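Local coordinates for protein CT_858 (Chlamydia trachomatis, PDB 3DOR) that is a secreted chlamydial protease, dimeric in its mature form, that probably cuts proteins as a serine-type endopeptidase, at residues Val283-Gly286 / Asp287-His291; His446-Pro449 / Arg450-Tyr453. One frame throughout, in Å; residues are numbered along the deposited sequence.

Contact 1 (Val283-Gly286 / Asp287-His291); sequences VTDG and DGKSH. With SO4 (sulfate ion), chain O.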
ATOM      1  N   VAL B 283      15.018  29.922 -34.730  1.00 37.25           N
ATOM      2  CA  VAL B 283      15.935  28.976 -35.357  1.00 34.59           C
ATOM      3  C   VAL B 283      16.128  29.418 -36.809  1.00 34.71           C
ATOM      4  O   VAL B 283      15.154  29.685 -37.515  1.00 31.22           O
ATOM      5  CB  VAL B 283      15.352  27.549 -35.324  1.00 35.69           C
ATOM      6  CG1 VAL B 283      16.232  26.603 -36.125  1.00 33.68           C
ATOM      7  CG2 VAL B 283      15.245  27.071 -33.882  1.00 35.22           C
ATOM      8  N   THR B 284      17.376  29.508 -37.260  1.00 33.82           N
ATOM      9  CA  THR B 284      17.629  29.947 -38.627  1.00 34.27           C
ATOM     10  C   THR B 284      18.212  28.834 -39.491  1.00 32.12           C
ATOM     11  O   THR B 284      19.045  28.060 -39.032  1.00 31.46           O
ATOM     12  CB  THR B 284      18.584  31.146 -38.647  1.00 35.51           C
ATOM     13  OG1 THR B 284      19.893  30.720 -38.259  1.00 42.36           O
ATOM     14  CG2 THR B 284      18.117  32.207 -37.669  1.00 33.32           C
ATOM     15  N   ASP B 285      17.768  28.754 -40.742  1.00 30.95           N
ATOM     16  CA  ASP B 285      18.256  27.724 -41.649  1.00 31.38           C
ATOM     17  C   ASP B 285      19.554  28.136 -42.340  1.00 31.45           C
ATOM     18  O   ASP B 285      20.124  29.179 -42.023  1.00 30.28           O
ATOM     19  CB  ASP B 285      17.178  27.364 -42.680  1.00 31.05           C
ATOM     20  CG  ASP B 285      16.905  28.476 -43.676  1.00 32.94           C
ATOM     21  OD1 ASP B 285      15.888  28.370 -44.390  1.00 34.46           O
ATOM     22  OD2 ASP B 285      17.694  29.439 -43.766  1.00 33.30           O
ATOM     23  N   GLY B 286      20.013  27.308 -43.278  1.00 31.23           N
ATOM     24  CA  GLY B 286      21.257  27.581 -43.988  1.00 31.78           C
ATOM     25  C   GLY B 286      21.236  28.814 -44.876  1.00 32.68           C
ATOM     26  O   GLY B 286      22.282  29.316 -45.289  1.00 32.51           O
ATOM     27  N   ASP B 287      20.041  29.308 -45.170  1.00 32.51           N
ATOM     28  CA  ASP B 287      19.882  30.491 -46.005  1.00 31.29           C
ATOM     29  C   ASP B 287      19.745  31.729 -45.131  1.00 29.45           C
ATOM     30  O   ASP B 287      19.677  32.836 -45.639  1.00 30.50           O
ATOM     31  CB  ASP B 287      18.639  30.355 -46.881  1.00 32.08           C
ATOM     32  CG  ASP B 287      18.758  29.239 -47.906  1.00 34.14           C
ATOM     33  OD1 ASP B 287      17.763  28.513 -48.115  1.00 33.61           O
ATOM     34  OD2 ASP B 287      19.841  29.099 -48.515  1.00 34.75           O
ATOM     35  N   GLY B 288      19.703  31.538 -43.818  1.00 28.41           N
ATOM     36  CA  GLY B 288      19.556  32.675 -42.924  1.00 28.66           C
ATOM     37  C   GLY B 288      18.096  33.001 -42.627  1.00 27.52           C
ATOM     38  O   GLY B 288      17.793  34.003 -41.980  1.00 26.27           O
ATOM     39  N   LYS B 289      17.189  32.154 -43.103  1.00 27.45           N
ATOM     40  CA  LYS B 289      15.751  32.342 -42.885  1.00 28.43           C
ATOM     41  C   LYS B 289      15.401  31.941 -41.450  1.00 28.41           C
ATOM     42  O   LYS B 289      15.682  30.818 -41.045  1.00 27.82           O
ATOM     43  CB  LYS B 289      14.977  31.464 -43.859  1.00 29.18           C
ATOM     44  CG  LYS B 289      13.470  31.659 -43.861  1.00 29.73           C
ATOM     45  CD  LYS B 289      12.851  30.699 -44.865  1.00 30.22           C
ATOM     46  CE  LYS B 289      11.436  31.086 -45.227  1.00 33.46           C
ATOM     47  NZ  LYS B 289      10.840  30.090 -46.160  1.00 35.20           N
ATOM     48  N   SER B 290      14.793  32.842 -40.680  1.00 27.13           N
ATOM     49  CA  SER B 290      14.455  32.521 -39.289  1.00 27.89           C
ATOM     50  C   SER B 290      13.034  32.040 -39.067  1.00 26.97           C
ATOM     51  O   SER B 290      12.097  32.524 -39.696  1.00 29.08           O
ATOM     52  CB  SER B 290      14.713  33.716 -38.371  1.00 28.26           C
ATOM     53  OG  SER B 290      16.092  34.036 -38.359  1.00 37.80           O
ATOM     54  N   HIS B 291      12.899  31.099 -38.138  1.00 26.45           N
ATOM     55  CA  HIS B 291      11.631  30.490 -37.772  1.00 28.02           C
ATOM     56  C   HIS B 291      11.479  30.523 -36.257  1.00 27.79           C
ATOM     57  O   HIS B 291      12.462  30.375 -35.534  1.00 28.91           O
ATOM     58  CB  HIS B 291      11.609  29.024 -38.207  1.00 28.90           C
ATOM     59  CG  HIS B 291      11.729  28.819 -39.682  1.00 31.14           C
ATOM     60  ND1 HIS B 291      10.691  29.067 -40.554  1.00 31.65           N
ATOM     61  CD2 HIS B 291      12.761  28.374 -40.440  1.00 31.06           C
ATOM     62  CE1 HIS B 291      11.078  28.782 -41.788  1.00 33.49           C
ATOM     63  NE2 HIS B 291      12.329  28.360 -41.744  1.00 33.29           N
TER
HETATM   64  S   SO4 O 619       7.451  30.903 -46.743  1.00 37.29           S
HETATM   65  O1  SO4 O 619       8.222  32.107 -47.234  1.00 40.29           O
HETATM   66  O2  SO4 O 619       7.156  31.091 -45.276  1.00 42.77           O
HETATM   67  O3  SO4 O 619       6.145  30.755 -47.489  1.00 41.38           O
HETATM   68  O4  SO4 O 619       8.308  29.695 -47.011  1.00 41.72           O
HETATM   69  O   HOH W   1      15.430  28.851 -46.895  1.00 38.94           O
HETATM   70  O   HOH W   2      13.758  26.737 -43.373  1.00 42.81           O

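Contact 2 (His446-Pro449 / Arg450-Tyr453); sequences HPHP and RVQY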
ATOM      1  N   HIS B 446      -7.603  10.382 -28.037  1.00 30.60           N
ATOM      2  CA  HIS B 446      -8.484  11.299 -28.732  1.00 30.99           C
ATOM      3  C   HIS B 446      -7.998  12.690 -28.400  1.00 29.43           C
ATOM      4  O   HIS B 446      -7.614  12.959 -27.269  1.00 28.87           O
ATOM      5  CB  HIS B 446      -9.919  11.066 -28.268  1.00 31.78           C
ATOM      6  CG  HIS B 446     -10.413   9.695 -28.594  1.00 37.56           C
ATOM      7  ND1 HIS B 446     -10.913   9.363 -29.837  1.00 39.51           N
ATOM      8  CD2 HIS B 446     -10.381   8.543 -27.882  1.00 38.78           C
ATOM      9  CE1 HIS B 446     -11.165   8.067 -29.872  1.00 41.87           C
ATOM     10  NE2 HIS B 446     -10.849   7.546 -28.699  1.00 39.25           N
ATOM     11  N   PRO B 447      -7.987  13.591 -29.391  1.00 30.46           N
ATOM     12  CA  PRO B 447      -7.523  14.961 -29.164  1.00 28.92           C
ATOM     13  C   PRO B 447      -8.256  15.716 -28.070  1.00 29.00           C
ATOM     14  O   PRO B 447      -9.480  15.632 -27.955  1.00 28.13           O
ATOM     15  CB  PRO B 447      -7.659  15.616 -30.541  1.00 28.75           C
ATOM     16  CG  PRO B 447      -8.654  14.756 -31.263  1.00 33.04           C
ATOM     17  CD  PRO B 447      -8.361  13.371 -30.799  1.00 29.65           C
ATOM     18  N   HIS B 448      -7.486  16.431 -27.254  1.00 27.62           N
ATOM     19  CA  HIS B 448      -8.026  17.231 -26.162  1.00 28.28           C
ATOM     20  C   HIS B 448      -9.058  18.140 -26.825  1.00 29.30           C
ATOM     21  O   HIS B 448      -8.865  18.587 -27.951  1.00 26.22           O
ATOM     22  CB  HIS B 448      -6.896  18.047 -25.524  1.00 26.94           C
ATOM     23  CG  HIS B 448      -7.293  18.794 -24.289  1.00 27.29           C
ATOM     24  ND1 HIS B 448      -7.901  20.031 -24.328  1.00 28.69           N
ATOM     25  CD2 HIS B 448      -7.149  18.490 -22.976  1.00 26.90           C
ATOM     26  CE1 HIS B 448      -8.110  20.457 -23.093  1.00 28.82           C
ATOM     27  NE2 HIS B 448      -7.661  19.539 -22.255  1.00 28.19           N
ATOM     28  N   PRO B 449     -10.181  18.406 -26.145  1.00 31.08           N
ATOM     29  CA  PRO B 449     -11.197  19.267 -26.755  1.00 32.90           C
ATOM     30  C   PRO B 449     -10.797  20.733 -26.959  1.00 34.54           C
ATOM     31  O   PRO B 449     -11.228  21.351 -27.929  1.00 37.28           O
ATOM     32  CB  PRO B 449     -12.396  19.103 -25.810  1.00 30.99           C
ATOM     33  CG  PRO B 449     -11.727  18.909 -24.470  1.00 31.36           C
ATOM     34  CD  PRO B 449     -10.609  17.935 -24.815  1.00 30.15           C
ATOM     35  N   ARG B 450      -9.964  21.279 -26.075  1.00 35.69           N
ATOM     36  CA  ARG B 450      -9.562  22.684 -26.166  1.00 37.19           C
ATOM     37  C   ARG B 450      -8.170  22.972 -26.732  1.00 36.85           C
ATOM     38  O   ARG B 450      -8.013  23.884 -27.548  1.00 35.43           O
ATOM     39  CB  ARG B 450      -9.638  23.356 -24.794  1.00 41.75           C
ATOM     40  CG  ARG B 450     -10.902  23.102 -23.987  1.00 50.48           C
ATOM     41  CD  ARG B 450     -10.923  24.024 -22.765  1.00 57.74           C
ATOM     42  NE  ARG B 450     -11.601  23.440 -21.609  1.00 64.11           N
ATOM     43  CZ  ARG B 450     -11.832  24.091 -20.470  1.00 67.49           C
ATOM     44  NH1 ARG B 450     -11.444  25.355 -20.332  1.00 68.49           N
ATOM     45  NH2 ARG B 450     -12.442  23.476 -19.461  1.00 68.66           N
ATOM     46  N   VAL B 451      -7.154  22.233 -26.289  1.00 33.95           N
ATOM     47  CA  VAL B 451      -5.811  22.495 -26.782  1.00 32.18           C
ATOM     48  C   VAL B 451      -5.245  21.327 -27.569  1.00 30.40           C
ATOM     49  O   VAL B 451      -5.151  20.199 -27.073  1.00 29.66           O
ATOM     50  CB  VAL B 451      -4.849  22.921 -25.617  1.00 34.42           C
ATOM     51  CG1 VAL B 451      -5.659  23.230 -24.366  1.00 33.25           C
ATOM     52  CG2 VAL B 451      -3.809  21.864 -25.346  1.00 36.06           C
ATOM     53  N   GLN B 452      -4.883  21.618 -28.816  1.00 28.93           N
ATOM     54  CA  GLN B 452      -4.342  20.630 -29.740  1.00 29.42           C
ATOM     55  C   GLN B 452      -3.190  21.213 -30.560  1.00 30.38           C
ATOM     56  O   GLN B 452      -3.429  21.988 -31.482  1.00 35.49           O
ATOM     57  CB  GLN B 452      -5.427  20.173 -30.732  1.00 28.64           C
ATOM     58  CG  GLN B 452      -6.701  19.582 -30.131  1.00 30.07           C
ATOM     59  CD  GLN B 452      -7.807  19.442 -31.172  1.00 31.61           C
ATOM     60  OE1 GLN B 452      -7.546  19.512 -32.372  1.00 34.28           O
ATOM     61  NE2 GLN B 452      -9.040  19.230 -30.717  1.00 31.36           N
ATOM     62  N   TYR B 453      -1.950  20.857 -30.257  1.00 28.05           N
ATOM     63  CA  TYR B 453      -0.859  21.375 -31.073  1.00 25.94           C
ATOM     64  C   TYR B 453      -0.892  20.559 -32.370  1.00 25.55           C
ATOM     65  O   TYR B 453      -0.845  19.326 -32.332  1.00 25.98           O
ATOM     66  CB  TYR B 453       0.478  21.195 -30.370  1.00 23.15           C
ATOM     67  CG  TYR B 453       1.602  21.962 -31.036  1.00 25.18           C
ATOM     68  CD1 TYR B 453       1.647  23.355 -30.984  1.00 25.36           C
ATOM     69  CD2 TYR B 453       2.619  21.297 -31.723  1.00 24.96           C
ATOM     70  CE1 TYR B 453       2.672  24.066 -31.596  1.00 23.73           C
ATOM     71  CE2 TYR B 453       3.649  22.002 -32.338  1.00 23.76           C
ATOM     72  CZ  TYR B 453       3.667  23.384 -32.268  1.00 22.73           C
ATOM     73  OH  TYR B 453       4.684  24.088 -32.862  1.00 22.22           O
TER

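Contact 1 (Val283-Gly286 / Asp287-His291)
Asp285 folds its carboxylate back over the turn that follows it, and OD2 takes backbone N-H groups from Asp287 within the turn and Lys289 just beyond it. Asp287 N lies 2.7 Å from Asp285 OD2, closing an Asx turn, and Lys289 N lies 2.8 Å from the same Asp285 OD2, the two donors coming from opposite faces of the carboxylate plane, each well out of it. The torsion responsible is chi1 of 69°, which sets CG between the backbone N and the carbonyl carbon and turns the acid inward across the turn. Asp285 OD1 rests 3.3 Å from Lys289 CB, while the lysine chain runs on extended and passes the aspartate at a slant. Lys289 NZ stops 5.6 Å from Asp285 OD1, too far for a salt bridge, and donates instead to O4 of a sulfate ion at 2.7 Å, probably a crystallisation component. Two waters donate to Asp285 OD1. One bridges to Asp287 OD1, which would ease the closeness of two carboxylates; the other joins it to NE2 of His291, whose ND1 is hydrogen-bonded to Glu332. His291 and Val283 share the sheet face that packs on helix 549-564, whereas Thr284 and Ser290 pair on the other face. Val283 N to His291 O at 2.7 Å and the return bond from His291 N close the strand ends, and Asp285 N donates to Lys289 O. Gly288 N reaches Asp285 O at 3.0 Å from above the carbonyl plane; at the positive phi of Gly288 (90°) a CB would press against the preceding carbonyl oxygen, so the position calls for glycine. The whole is a 3:5 beta hairpin: a type I turn from Asp285 to Gly288 with a G1 bulge at that glycine, joining strands 278-284 and 290-297.

Contact 2 (His446-Pro449 / Arg450-Tyr453)
His448 ND1 accepts two successive backbone N-H groups from the chain that bends round its ring. Arg450 N and Val451 N each stand 3.0 Å from His448 ND1, the Val451 bond being the straighter at 172°; both donors are tilted out of the ring plane. The two bonds are consistent with an unprotonated ND1, which would put a single ring proton on NE2. With CG anti to the backbone N (chi1 -173°), the ring comes alongside the chain, where ND1 meets these N-H groups. Pro449 CD lies over the rim of one ring face, 3.4 Å above the plane, and Arg450 CA sits at the edge in plane. Arg450 CB touches His448 CE1 at 3.7 Å, but the guanidinium leads off, turned 49° from the imidazole.

Residues His448 to Val451 form a beta turn, only roughly type I, with His448 CA 5.8 Å from Val451 CA; ND1 takes the N-H groups in place of His448 O. It lies in the irregular loop between strands 444-445 and 457-461, within the S41 peptidase region. The histidine carbonyl serves a second clasp: Gln452 NE2 donates to His448 O at 2.8 Å, almost in line with the C=O bond and close to its own amide plane. Pro447 CB lies 3.9 Å from Gln452 NE2, against the amide end.

Further out, His448 makes a backbone hydrogen bond with Ser354, and its side chain touches Met355 and Thr406. Val451 packs on Met355 and on Ala321 of helix 316-330. His446 NE2 is hydrogen-bonded to Tyr414 OH, while Tyr453 lies against Ile324 and Phe327.

In the fold
Contact 1 precedes contact 2 along the chain; their centres lie 30 Å apart and their nearest atoms about 10 Å, without touching. Both connect to the mixed seven-stranded sheet. Contact 1 is the turn between its neighbouring strands 278-284 and 290-297, and the loop of contact 2 runs from strand 444-445, part of a separate antiparallel sheet, to strand 457-461 in the mixed sheet. Strand 333-337 lies between 290-297 and 457-461. Helix 549-564 packs against contact 1 and helix 316-330 against contact 2. The two thus shape separate peripheral connections of the shared mixed sheet, in what is probably one S41-type protease domain, one within the sheet and one leading into it.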